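PDB 4ZBG: acetyltransferase, which binds acetyl-coenzyme A and, as a member of the GNAT family, probably transfers its acetyl group to an amine of an acceptor substrate. Local coordinates for residues E107-L112 and Q151-G156; I69-V74 and R118-L123. All coordinates share one frame; numbering follows the deposited sequence. Where two conformers were deposited one is given.

Interactions 1 and 2 lie about 8 Å apart, centre to centre, on one mixed beta sheet and the helix packed against it. Along the chain their segments alternate: first 69-74 (in strand 64-76), then 107-112 (in helix 100-114), then 118-123 (with strand 119-122), and last 151-156 (with strand 151-154). The last two strands are antiparallel neighbours, and probable backbone hydrogen bonds link the contacts directly, Leu153 N to Cys120 O and Phe155 N to Arg118 O, each at 2.9 Å. Leu112 CD1 also lies 3.5 Å from Phe71 CD2. Apolar side chains of helix and strands thus meet between the helix and the sheet, and segment 118-123 runs on to the acetyl end of the bound acetyl-coenzyme A.

Interaction 1 (E107-L112 and Q151-G156); sequences EGLAQL and QCLAFG
Leu109 and Leu153 meet tip to tip between helix 100-114 and strand 151-154, with Leu109 CD1 3.8 Å from Leu153 CD2. The second methyl of Leu109, CD2, lies 4.1 Å from the same Leu153 CD2, so a single methyl from the strand faces both ends of the forked helix side chain. Leu153 reaches this place with CG anti to its backbone N (chi1 170°).

The aromatic part of the contact belongs to Phe155, just past the strand. Its CZ approaches the Leu109 carbonyl O at 4.0 Å and Leu109 CD2 at 4.2 Å, while its CE2 meets Leu112 CB at 4.2 Å. The CZ–CE2 end of the ring thus rests on Leu109 and Leu112, about one turn apart on the same side of the helix, and both Leu109 O and Leu112 CB come to it obliquely.

On the helix, Gln111 NE2 donates to the anti lone pair of Glu107 OE2 at 2.8 Å, one turn away and nearly straight (166°). Leu109 also packs on Cys120 and Phe132. This is apolar helix-on-sheet packing in the GNAT fold, joining helix 100-114 to strand 151-154, the antiparallel neighbour of strand 119-122 in the sheet.

Interaction 2 (I69-V74 and R118-L123); sequences IAFSPV and RGCVLL. With ACO (acetyl coenzyme *a), chain B.
With CG beside the backbone N and anti to the carbonyl carbon (chi1 -63°), the Phe71 ring reaches closer to strand 119-122 than its CB direction alone would suggest. Cys120 answers with SG anti to its own backbone N (chi1 -167°), bringing the sulfur to the rim of that ring. SG lies 3.9 Å from Phe71 CE2 and 4.0 Å from Phe71 CD2, so it addresses one edge bond of the ring. Its distance to the ring centroid is 5.1 Å, at 89° from the ring normal, which places the sulfur almost exactly in the ring plane.

Farther along, the valines cross obliquely: in the conformer of Val121 given, one of two deposited, Val74 CG1 meets Val121 CG2 at 4.1 Å, one methyl from each branched side chain. Strand 83-91 lies between strands 64-76 and 119-122 in the sheet, and its Leu86 touches both Phe71 and Cys120.

At the end of segment 118-123, Leu123 O approaches the acetyl CH3 of the coenzyme at 3.4 Å, and Leu122 CB lies 4.0 Å from that methyl. The contact between these non-adjacent strands is largely dispersive, probably with a small electrostatic share where the sulfur faces the ring hydrogens.

Interaction 1 (E107-L112 and Q151-G156)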
loop_
_atom_site.group_PDB
_atom_site.type_symbol
_atom_site.label_atom_id
_atom_site.label_comp_id
_atom_site.label_asym_id
_atom_site.label_seq_id
_atom_site.Cartn_x
_atom_site.Cartn_y
_atom_site.Cartn_z
ATOM N N GLU A 107 1.679 10.046 2.100
ATOM C CA GLU A 107 1.258 10.599 0.829
ATOM C C GLU A 107 0.105 9.792 0.213
ATOM O O GLU A 107 -0.853 10.365 -0.319
ATOM C CB GLU A 107 2.451 10.735 -0.116
ATOM C CG GLU A 107 2.095 11.352 -1.446
ATOM C CD GLU A 107 1.475 12.730 -1.336
ATOM O OE1 GLU A 107 1.753 13.480 -0.364
ATOM O OE2 GLU A 107 0.707 13.068 -2.254
ATOM N N GLY A 108 0.182 8.467 0.293
ATOM C CA GLY A 108 -0.899 7.631 -0.202
ATOM C C GLY A 108 -2.217 7.886 0.502
ATOM O O GLY A 108 -3.269 8.006 -0.136
ATOM N N LEU A 109 -2.167 7.983 1.829
ATOM C CA LEU A 109 -3.374 8.263 2.599
ATOM C C LEU A 109 -3.944 9.631 2.237
ATOM O O LEU A 109 -5.158 9.790 2.126
ATOM C CB LEU A 109 -3.087 8.186 4.091
ATOM C CG LEU A 109 -2.721 6.793 4.600
ATOM C CD1 LEU A 109 -2.256 6.903 6.043
ATOM C CD2 LEU A 109 -3.884 5.820 4.467
ATOM N N ALA A 110 -3.068 10.613 2.042
ATOM C CA ALA A 110 -3.521 11.956 1.697
ATOM C C ALA A 110 -4.227 11.938 0.347
ATOM O O ALA A 110 -5.254 12.592 0.158
ATOM C CB ALA A 110 -2.358 12.939 1.701
ATOM N N GLN A 111 -3.696 11.162 -0.592
ATOM C CA GLN A 111 -4.307 11.081 -1.909
ATOM C C GLN A 111 -5.649 10.352 -1.879
ATOM O O GLN A 111 -6.600 10.765 -2.546
ATOM C CB GLN A 111 -3.331 10.491 -2.928
ATOM C CG GLN A 111 -2.198 11.462 -3.233
ATOM C CD GLN A 111 -1.375 11.064 -4.431
ATOM O OE1 GLN A 111 -1.886 10.483 -5.388
ATOM N NE2 GLN A 111 -0.083 11.373 -4.384
ATOM N N LEU A 112 -5.745 9.293 -1.081
ATOM C CA LEU A 112 -7.034 8.623 -0.898
ATOM C C LEU A 112 -8.066 9.558 -0.295
ATOM O O LEU A 112 -9.190 9.641 -0.789
ATOM C CB LEU A 112 -6.912 7.411 0.014
ATOM C CG LEU A 112 -6.373 6.106 -0.555
ATOM C CD1 LEU A 112 -6.447 5.041 0.528
ATOM C CD2 LEU A 112 -7.134 5.667 -1.803
ATOM N N GLN A 151 -6.129 -3.104 11.329
ATOM C CA GLN A 151 -5.976 -1.758 11.857
ATOM C C GLN A 151 -6.721 -0.833 10.919
ATOM O O GLN A 151 -6.732 -1.043 9.705
ATOM C CB GLN A 151 -4.504 -1.378 11.959
ATOM C CG GLN A 151 -3.708 -2.373 12.782
ATOM C CD GLN A 151 -2.250 -1.995 12.872
ATOM O OE1 GLN A 151 -1.921 -0.819 13.008
ATOM N NE2 GLN A 151 -1.362 -2.988 12.778
ATOM N N CYS A 152 -7.330 0.201 11.482
ATOM C CA CYS A 152 -8.275 1.017 10.730
ATOM C C CYS A 152 -8.033 2.496 10.902
ATOM O O CYS A 152 -7.732 2.972 11.994
ATOM C CB CYS A 152 -9.708 0.734 11.179
ATOM S SG CYS A 152 -10.287 -0.935 10.912
ATOM N N LEU A 153 -8.171 3.220 9.797
ATOM C CA LEU A 153 -8.103 4.673 9.787
ATOM C C LEU A 153 -9.340 5.187 9.058
ATOM O O LEU A 153 -9.481 4.996 7.848
ATOM C CB LEU A 153 -6.831 5.159 9.086
ATOM C CG LEU A 153 -6.740 6.661 8.800
ATOM C CD1 LEU A 153 -6.811 7.482 10.083
ATOM C CD2 LEU A 153 -5.464 6.991 8.044
ATOM N N ALA A 154 -10.246 5.818 9.800
ATOM C CA ALA A 154 -11.475 6.335 9.215
ATOM C C ALA A 154 -11.272 7.787 8.820
ATOM O O ALA A 154 -10.712 8.569 9.591
ATOM C CB ALA A 154 -12.623 6.223 10.213
ATOM N N PHE A 155 -11.719 8.153 7.625
ATOM C CA PHE A 155 -11.625 9.544 7.182
ATOM C C PHE A 155 -12.864 10.346 7.568
ATOM O O PHE A 155 -12.835 11.574 7.598
ATOM C CB PHE A 155 -11.357 9.612 5.679
ATOM C CG PHE A 155 -10.055 8.981 5.275
ATOM C CD1 PHE A 155 -8.932 9.112 6.076
ATOM C CD2 PHE A 155 -9.956 8.242 4.108
ATOM C CE1 PHE A 155 -7.727 8.530 5.712
ATOM C CE2 PHE A 155 -8.755 7.658 3.737
ATOM C CZ PHE A 155 -7.640 7.805 4.541
ATOM N N GLY A 156 -13.943 9.632 7.867
ATOM C CA GLY A 156 -15.158 10.213 8.405
ATOM C C GLY A 156 -15.664 9.341 9.538
ATOM O O GLY A 156 -14.949 9.121 10.517
#

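Interaction 2 (I69-V74 and R118-L123)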
loop_
_atom_site.group_PDB
_atom_site.type_symbol
_atom_site.label_atom_id
_atom_site.label_comp_id
_atom_site.label_asym_id
_atom_site.label_seq_id
_atom_site.Cartn_x
_atom_site.Cartn_y
_atom_site.Cartn_z
ATOM N N ILE A 69 4.167 1.670 -2.795
ATOM C CA ILE A 69 2.985 1.367 -1.997
ATOM C C ILE A 69 1.777 1.137 -2.897
ATOM O O ILE A 69 1.590 1.860 -3.881
ATOM C CB ILE A 69 2.736 2.449 -0.931
ATOM C CG1 ILE A 69 1.592 2.055 0.008
ATOM C CG2 ILE A 69 2.471 3.803 -1.590
ATOM C CD1 ILE A 69 1.546 2.931 1.233
ATOM N N ALA A 70 0.974 0.132 -2.544
ATOM C CA ALA A 70 -0.278 -0.176 -3.223
ATOM C C ALA A 70 -1.478 0.049 -2.311
ATOM O O ALA A 70 -1.419 -0.251 -1.116
ATOM C CB ALA A 70 -0.279 -1.625 -3.685
ATOM N N PHE A 71 -2.565 0.540 -2.900
ATOM C CA PHE A 71 -3.873 0.566 -2.265
ATOM C C PHE A 71 -4.881 -0.048 -3.215
ATOM O O PHE A 71 -4.764 0.114 -4.427
ATOM C CB PHE A 71 -4.315 1.991 -1.965
ATOM C CG PHE A 71 -3.445 2.714 -0.991
ATOM C CD1 PHE A 71 -2.282 3.344 -1.405
ATOM C CD2 PHE A 71 -3.811 2.799 0.343
ATOM C CE1 PHE A 71 -1.496 4.029 -0.505
ATOM C CE2 PHE A 71 -3.034 3.489 1.254
ATOM C CZ PHE A 71 -1.873 4.103 0.833
ATOM N N SER A 72 -5.890 -0.720 -2.663
ATOM C CA SER A 72 -6.910 -1.387 -3.471
ATOM C C SER A 72 -8.217 -1.405 -2.683
ATOM O O SER A 72 -8.200 -1.272 -1.459
ATOM C CB SER A 72 -6.459 -2.812 -3.842
ATOM O OG SER A 72 -6.145 -3.578 -2.698
ATOM N N PRO A 73 -9.359 -1.566 -3.369
ATOM C CA PRO A 73 -10.624 -1.509 -2.627
ATOM C C PRO A 73 -10.813 -2.747 -1.767
ATOM O O PRO A 73 -10.398 -3.840 -2.153
ATOM C CB PRO A 73 -11.689 -1.491 -3.738
ATOM C CG PRO A 73 -10.952 -1.117 -4.989
ATOM C CD PRO A 73 -9.587 -1.729 -4.816
ATOM N N VAL A 74 -11.434 -2.576 -0.606
ATOM C CA VAL A 74 -11.897 -3.720 0.164
ATOM C C VAL A 74 -13.411 -3.669 0.210
ATOM O O VAL A 74 -14.009 -2.595 0.221
ATOM C CB VAL A 74 -11.305 -3.764 1.595
ATOM C CG1 VAL A 74 -9.793 -3.859 1.558
ATOM C CG2 VAL A 74 -11.773 -2.571 2.433
ATOM N N ARG A 118 -13.452 6.856 2.242
ATOM C CA ARG A 118 -14.023 6.873 3.580
ATOM C C ARG A 118 -13.093 6.278 4.633
ATOM O O ARG A 118 -13.246 6.535 5.828
ATOM C CB ARG A 118 -15.358 6.135 3.577
ATOM C CG ARG A 118 -16.420 6.825 2.738
ATOM C CD ARG A 118 -17.167 7.872 3.542
ATOM N NE ARG A 118 -18.160 7.262 4.423
ATOM C CZ ARG A 118 -19.049 7.950 5.130
ATOM N NH1 ARG A 118 -19.918 7.317 5.907
ATOM N NH2 ARG A 118 -19.068 9.272 5.056
ATOM N N GLY A 119 -12.125 5.482 4.200
ATOM C CA GLY A 119 -11.178 4.938 5.144
ATOM C C GLY A 119 -10.206 3.948 4.555
ATOM O O GLY A 119 -10.321 3.554 3.388
ATOM N N CYS A 120 -9.258 3.530 5.387
ATOM C CA CYS A 120 -8.249 2.567 4.996
ATOM C C CYS A 120 -8.045 1.539 6.097
ATOM O O CYS A 120 -8.096 1.873 7.281
ATOM C CB CYS A 120 -6.936 3.294 4.728
ATOM S SG CYS A 120 -5.688 2.318 3.879
ATOM N N VAL A 121 -7.825 0.290 5.689
ATOM C CA VAL A 121 -7.486 -0.783 6.626
ATOM C C VAL A 121 -6.163 -1.399 6.236
ATOM O O VAL A 121 -5.711 -1.254 5.105
ATOM C CB VAL A 121 -8.564 -1.870 6.700
ATOM C CG1 VAL A 121 -9.863 -1.281 7.183
ATOM C CG2 VAL A 121 -8.724 -2.562 5.344
ATOM N N LEU A 122 -5.538 -2.092 7.181
ATOM C CA LEU A 122 -4.317 -2.834 6.887
ATOM C C LEU A 122 -4.078 -3.938 7.904
ATOM O O LEU A 122 -4.659 -3.935 8.991
ATOM C CB LEU A 122 -3.108 -1.901 6.823
ATOM C CG LEU A 122 -2.699 -1.122 8.077
ATOM C CD1 LEU A 122 -1.899 -1.944 9.082
ATOM C CD2 LEU A 122 -1.901 0.101 7.652
ATOM N N LEU A 123 -3.206 -4.873 7.536
ATOM C CA LEU A 123 -2.690 -5.871 8.466
ATOM C C LEU A 123 -1.182 -5.674 8.583
ATOM O O LEU A 123 -0.479 -5.636 7.574
ATOM C CB LEU A 123 -3.002 -7.282 7.959
ATOM C CG LEU A 123 -4.488 -7.655 7.955
ATOM C CD1 LEU A 123 -4.730 -8.953 7.200
ATOM C CD2 LEU A 123 -5.007 -7.760 9.382
HETATM N N1A ACO B . 15.761 8.146 12.958
HETATM C C2A ACO B . 15.365 7.184 13.783
HETATM N N3A ACO B . 14.511 6.248 13.404
HETATM C C4A ACO B . 14.014 6.252 12.162
HETATM C C5A ACO B . 14.397 7.232 11.277
HETATM C C6A ACO B . 15.308 8.202 11.719
HETATM N N6A ACO B . 15.747 9.255 10.826
HETATM N N7A ACO B . 13.761 7.010 10.120
HETATM C C8A ACO B . 13.007 5.934 10.289
HETATM N N9A ACO B . 13.144 5.454 11.514
HETATM C C1B ACO B . 12.473 4.283 12.076
HETATM C C2B ACO B . 11.143 4.385 12.165
HETATM O O2B ACO B . 10.692 5.086 13.346
HETATM C C3B ACO B . 10.632 2.798 12.173
HETATM O O3B ACO B . 10.903 2.196 13.468
HETATM P P3B ACO B . 9.762 2.038 14.645
HETATM O O7A ACO B . 10.458 1.320 15.777
HETATM O O8A ACO B . 8.609 1.231 14.098
HETATM O O9A ACO B . 9.321 3.431 15.038
HETATM C C4B ACO B . 11.379 2.215 11.232
HETATM O O4B ACO B . 12.662 3.117 11.066
HETATM C C5B ACO B . 10.779 2.127 9.817
HETATM O O5B ACO B . 10.155 3.345 9.490
HETATM P P1A ACO B . 10.323 4.029 8.012
HETATM O O1A ACO B . 11.734 4.457 7.748
HETATM O O2A ACO B . 9.245 5.071 7.903
HETATM O O3A ACO B . 9.895 2.851 6.992
HETATM P P2A ACO B . 10.840 2.063 5.948
HETATM O O4A ACO B . 11.263 2.971 4.836
HETATM O O5A ACO B . 11.910 1.291 6.667
HETATM O O6A ACO B . 9.730 1.061 5.327
HETATM C CBP ACO B . 8.661 -1.072 5.447
HETATM C CCP ACO B . 8.960 0.240 6.178
HETATM C CDP ACO B . 7.741 -1.908 6.333
HETATM C CEP ACO B . 7.980 -0.732 4.127
HETATM C CAP ACO B . 9.982 -1.802 5.192
HETATM O OAP ACO B . 10.501 -2.224 6.430
HETATM C C9P ACO B . 9.857 -3.016 4.270
HETATM O O9P ACO B . 9.833 -2.927 3.079
HETATM N N8P ACO B . 9.789 -4.282 4.938
HETATM C C7P ACO B . 9.691 -5.526 4.206
HETATM C C6P ACO B . 8.337 -5.671 3.530
HETATM C C5P ACO B . 7.206 -5.526 4.527
HETATM O O5P ACO B . 7.146 -6.183 5.521
HETATM N N4P ACO B . 6.200 -4.554 4.215
HETATM C C3P ACO B . 5.083 -4.353 5.114
HETATM C C2P ACO B . 4.035 -5.442 4.926
HETATM S S1P ACO B . 2.560 -5.008 5.888
HETATM C C ACO B . 1.655 -3.875 4.821
HETATM O O ACO B . 2.013 -3.680 3.703
HETATM C CH3 ACO B . 0.440 -3.190 5.422
#